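Local coordinates for protein MpaA (Escherichia coli O157:H7, PDB 5HXD) that probably hydrolyses, as a zinc-dependent M14-family amidase, the gamma-D-glutamyl-diaminopimelate amide bond of murein tripeptide during cell wall peptide degradation, at residues P166-E170 with L171-L175; M227-L230 with L231-H234. All coordinates share one frame; numbering follows the deposited sequence.

In the fold
Both contacts are local, and each lies at a helix terminus: contact 1 (166-175) starts helix 170-178 and contact 2 (227-234) ends helix 224-230. The two helices pack against each other, and the contacts meet through Trp-174 and Trp-233, whose rings stand edge-to-face, and through Leu-171 and Leu-230. Contact 1 is farther out, with its centre about 16 Å from that of the chain, and pairs backbone hydrogen bonds with an exposed histidine beside a glutamate. Contact 2 holds more buried residues, its leucines and Met-227 buried, while its polar side-chain pair, Asn-229 with Arg-232, is only partly exposed.

Contact 1: residues P166-E170 with L171-L175; sequences PRHSE and LGEWL
Ser-169 and Glu-170 turn their carbonyls to the NH groups of Glu-173 and Trp-174, forming the N-terminal turn of helix 170-178, with Ser-169 at the N-cap. The compact part is this backbone turn. Glu-173 N donates to Ser-169 O (3.1 Å), a bond bent at the hydrogen to 144°. One residue on, Trp-174 N reaches Glu-170 O at 2.6 Å and meets it nearly along the C=O axis. Ser-169 OG hydrogen-bonds to the carboxylate of Asp-165, which ties the helix start to the preceding loop; the same OG stays 3.8 Å from Gly-172 N.

On the inner side, Leu-171 and Leu-175 pack against Leu-230 of helix 224-230, and Trp-174 also lies against that helix, its ring meeting that of Trp-233 edge-to-face. CG of Trp-174 is anti to its own N (chi1 -177°), which leads the indole away from residues 166-170 while CB remains 3.4 Å from Glu-170 O.

The looser side belongs to His-168 and Glu-173. The histidine is exposed; Glu-173 is partly exposed and extended beyond CG. Imidazole and carboxylate planes are 53° apart, and Glu-173 CG lies over one ring face. No hydrogen bond joins the two groups: NE2 approaches OE2 at a poor angle. A protonated imidazole would probably still be favoured by the nearby carboxylate. Glu-170 extends away from the turn, its OE2 weakly bonded to Lys-236 N. The nearest approach of the histidine-glutamate pair is through carbon, His-168 CE1 to Glu-173 OE2 at 3.1 Å.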
# COMPACT_ATOMS: atom_id res chain seq x y z
N PRO A 166 -18.38 -3.84 18.88
CA PRO A 166 -19.74 -4.38 19.03
C PRO A 166 -20.05 -4.88 20.44
O PRO A 166 -21.21 -5.06 20.78
CB PRO A 166 -19.78 -5.54 18.02
CG PRO A 166 -18.34 -5.93 17.82
CD PRO A 166 -17.54 -4.66 17.98
N ARG A 167 -19.01 -5.09 21.24
CA ARG A 167 -19.19 -5.54 22.61
C ARG A 167 -19.10 -4.40 23.62
O ARG A 167 -19.61 -4.53 24.74
CB ARG A 167 -18.16 -6.61 22.96
CG ARG A 167 -18.77 -8.00 23.12
CD ARG A 167 -18.14 -9.04 22.20
NE ARG A 167 -17.24 -9.93 22.94
CZ ARG A 167 -17.06 -11.22 22.66
NH1 ARG A 167 -17.71 -11.77 21.65
NH2 ARG A 167 -16.22 -11.94 23.39
N HIS A 168 -18.49 -3.29 23.21
CA HIS A 168 -18.08 -2.21 24.11
C HIS A 168 -17.33 -2.79 25.30
O HIS A 168 -17.84 -2.80 26.43
CB HIS A 168 -19.28 -1.38 24.58
CG HIS A 168 -18.91 -0.13 25.32
ND1 HIS A 168 -18.90 -0.05 26.70
CD2 HIS A 168 -18.51 1.09 24.89
CE1 HIS A 168 -18.52 1.15 27.08
NE2 HIS A 168 -18.28 1.87 25.99
N SER A 169 -16.12 -3.28 25.05
CA SER A 169 -15.33 -3.93 26.10
C SER A 169 -14.13 -3.09 26.53
O SER A 169 -14.04 -1.91 26.21
CB SER A 169 -14.86 -5.30 25.62
OG SER A 169 -14.04 -5.14 24.47
N GLU A 170 -13.19 -3.71 27.24
CA GLU A 170 -12.02 -3.00 27.74
C GLU A 170 -11.05 -2.60 26.62
O GLU A 170 -10.58 -1.44 26.54
CB GLU A 170 -11.29 -3.86 28.77
CG GLU A 170 -10.07 -3.20 29.39
CD GLU A 170 -9.38 -4.09 30.40
OE1 GLU A 170 -9.91 -5.20 30.65
OE2 GLU A 170 -8.32 -3.69 30.93
N LEU A 171 -10.74 -3.57 25.77
CA LEU A 171 -9.84 -3.38 24.65
C LEU A 171 -10.39 -2.29 23.75
O LEU A 171 -9.65 -1.44 23.24
CB LEU A 171 -9.67 -4.70 23.90
CG LEU A 171 -8.63 -4.82 22.80
CD1 LEU A 171 -7.36 -4.08 23.19
CD2 LEU A 171 -8.35 -6.28 22.56
N GLY A 172 -11.71 -2.29 23.60
CA GLY A 172 -12.40 -1.29 22.81
C GLY A 172 -12.24 0.11 23.38
O GLY A 172 -12.09 1.08 22.62
N GLU A 173 -12.28 0.22 24.70
CA GLU A 173 -12.11 1.50 25.37
C GLU A 173 -10.62 1.85 25.51
O GLU A 173 -10.25 3.02 25.51
CB GLU A 173 -12.81 1.50 26.74
CG GLU A 173 -14.32 1.35 26.59
CD GLU A 173 -15.10 1.42 27.89
OE1 GLU A 173 -15.02 0.47 28.71
OE2 GLU A 173 -15.82 2.43 28.06
N TRP A 174 -9.77 0.83 25.60
CA TRP A 174 -8.34 1.06 25.52
C TRP A 174 -8.00 1.66 24.16
O TRP A 174 -7.30 2.66 24.08
CB TRP A 174 -7.55 -0.22 25.72
CG TRP A 174 -6.08 0.05 25.70
CD1 TRP A 174 -5.31 0.41 26.75
CD2 TRP A 174 -5.22 0.03 24.55
NE1 TRP A 174 -4.01 0.61 26.34
CE2 TRP A 174 -3.93 0.38 24.99
CE3 TRP A 174 -5.41 -0.26 23.19
CZ2 TRP A 174 -2.83 0.46 24.13
CZ3 TRP A 174 -4.31 -0.18 22.33
CH2 TRP A 174 -3.04 0.17 22.80
N LEU A 175 -8.50 1.02 23.10
CA LEU A 175 -8.20 1.44 21.73
C LEU A 175 -8.66 2.86 21.51
O LEU A 175 -7.95 3.67 20.90
CB LEU A 175 -8.86 0.49 20.71
CG LEU A 175 -8.24 -0.90 20.53
CD1 LEU A 175 -9.19 -1.84 19.80
CD2 LEU A 175 -6.90 -0.81 19.82

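Contact 2: residues M227-L230 with L231-H234; sequences MANL and LRWH
Asn-229 and Arg-232 lie side by side and point the same way, three residues apart where helix 224-230 runs out into a type I beta turn from Leu-230 to Trp-233. Asn-229 OD1 takes two weak hydrogen bonds from the guanidinium, from Arg-232 NH2 at 2.9 Å and from Arg-232 NE at 3.2 Å. Both are strongly bent, although the amide and guanidinium planes are only 17° apart. The arginine gets there by setting CG between its backbone N and carbonyl carbon (chi1 58°), then running extended to NE; this carries the chain back along the last helical turn and places CG 3.2 Å from Asn-229 O. Asn-229 sets CG beside its own N (chi1 -68°), and the turn about its CB-CG bond then points OD1 at the arginine.

The backbone changes its bonding over the same residues. Leu-231 N still bonds to Met-227 O in the helical pattern, whereas Arg-232 N reaches back three residues to Asn-229 O at 3.2 Å, approaching from above the carbonyl plane. A weak bond from Trp-233 N to Leu-230 O (3.4 Å) closes the turn.

The apolar side chains diverge. Leu-231 folds back on the helix, with its CG 3.4 Å from Met-227 O, while Leu-230 brings CD1 to 4.2 Å from Trp-233 CB before the indole leads away.

Around this helix end, Met-227 and Leu-231 pack on helix 53-65, with Met-227 reaching Thr-58, Leu-59 and Ala-62. Leu-230 rests on Phe-156 of strand 153-157, while Asn-229 touches Trp-174 and Trp-233 touches Leu-171 of helix 170-178, wedging the helix end between sheet and neighbouring helices.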
# COMPACT_ATOMS: atom_id res chain seq x y z
N MET A 227 0.11 1.81 18.51
CA MET A 227 0.23 0.53 17.81
C MET A 227 1.19 -0.43 18.52
O MET A 227 0.88 -1.60 18.71
CB MET A 227 0.69 0.72 16.37
CG MET A 227 0.45 -0.52 15.51
SD MET A 227 -1.30 -0.97 15.34
CE MET A 227 -1.88 0.38 14.30
N ALA A 228 2.36 0.09 18.91
CA ALA A 228 3.35 -0.67 19.66
C ALA A 228 2.80 -1.21 20.98
O ALA A 228 3.17 -2.30 21.41
CB ALA A 228 4.58 0.19 19.92
N ASN A 229 1.95 -0.44 21.64
CA ASN A 229 1.41 -0.85 22.94
C ASN A 229 0.32 -1.90 22.76
O ASN A 229 0.12 -2.75 23.63
CB ASN A 229 0.88 0.34 23.74
CG ASN A 229 1.99 1.28 24.19
OD1 ASN A 229 3.13 0.88 24.36
ND2 ASN A 229 1.64 2.55 24.38
N LEU A 230 -0.36 -1.83 21.61
CA LEU A 230 -1.39 -2.81 21.25
C LEU A 230 -0.81 -4.20 21.02
O LEU A 230 -1.45 -5.21 21.32
CB LEU A 230 -2.15 -2.35 20.00
CG LEU A 230 -3.23 -3.32 19.52
CD1 LEU A 230 -4.20 -3.63 20.67
CD2 LEU A 230 -3.97 -2.77 18.31
N LEU A 231 0.41 -4.25 20.48
CA LEU A 231 1.10 -5.53 20.28
C LEU A 231 1.40 -6.24 21.61
O LEU A 231 1.64 -7.44 21.62
CB LEU A 231 2.39 -5.33 19.48
CG LEU A 231 2.25 -4.69 18.08
CD1 LEU A 231 3.55 -4.06 17.60
CD2 LEU A 231 1.76 -5.68 17.06
N ARG A 232 1.38 -5.49 22.71
CA ARG A 232 1.69 -6.05 24.03
C ARG A 232 0.56 -5.85 25.04
O ARG A 232 0.80 -5.83 26.24
CB ARG A 232 2.98 -5.43 24.59
CG ARG A 232 2.92 -3.90 24.71
CD ARG A 232 4.11 -3.32 25.46
NE ARG A 232 3.91 -1.90 25.79
CZ ARG A 232 4.76 -1.17 26.50
NH1 ARG A 232 5.88 -1.72 26.95
NH2 ARG A 232 4.50 0.11 26.76
N TRP A 233 -0.66 -5.68 24.55
CA TRP A 233 -1.79 -5.30 25.40
C TRP A 233 -2.30 -6.46 26.24
O TRP A 233 -2.47 -7.57 25.74
CB TRP A 233 -2.94 -4.75 24.55
CG TRP A 233 -4.20 -4.39 25.34
CD1 TRP A 233 -4.53 -3.16 25.83
CD2 TRP A 233 -5.29 -5.27 25.72
NE1 TRP A 233 -5.74 -3.21 26.49
CE2 TRP A 233 -6.23 -4.50 26.43
CE3 TRP A 233 -5.55 -6.64 25.53
CZ2 TRP A 233 -7.42 -5.03 26.94
CZ3 TRP A 233 -6.74 -7.17 26.03
CH2 TRP A 233 -7.65 -6.36 26.73
N HIS A 234 -2.54 -6.20 27.52
CA HIS A 234 -3.22 -7.16 28.39
C HIS A 234 -4.26 -6.42 29.23
O HIS A 234 -4.16 -5.20 29.40
CB HIS A 234 -2.22 -7.91 29.30
CG HIS A 234 -1.36 -7.03 30.13
ND1 HIS A 234 -0.01 -6.81 29.85
CD2 HIS A 234 -1.60 -6.31 31.24
CE1 HIS A 234 0.51 -6.01 30.73
NE2 HIS A 234 -0.44 -5.68 31.61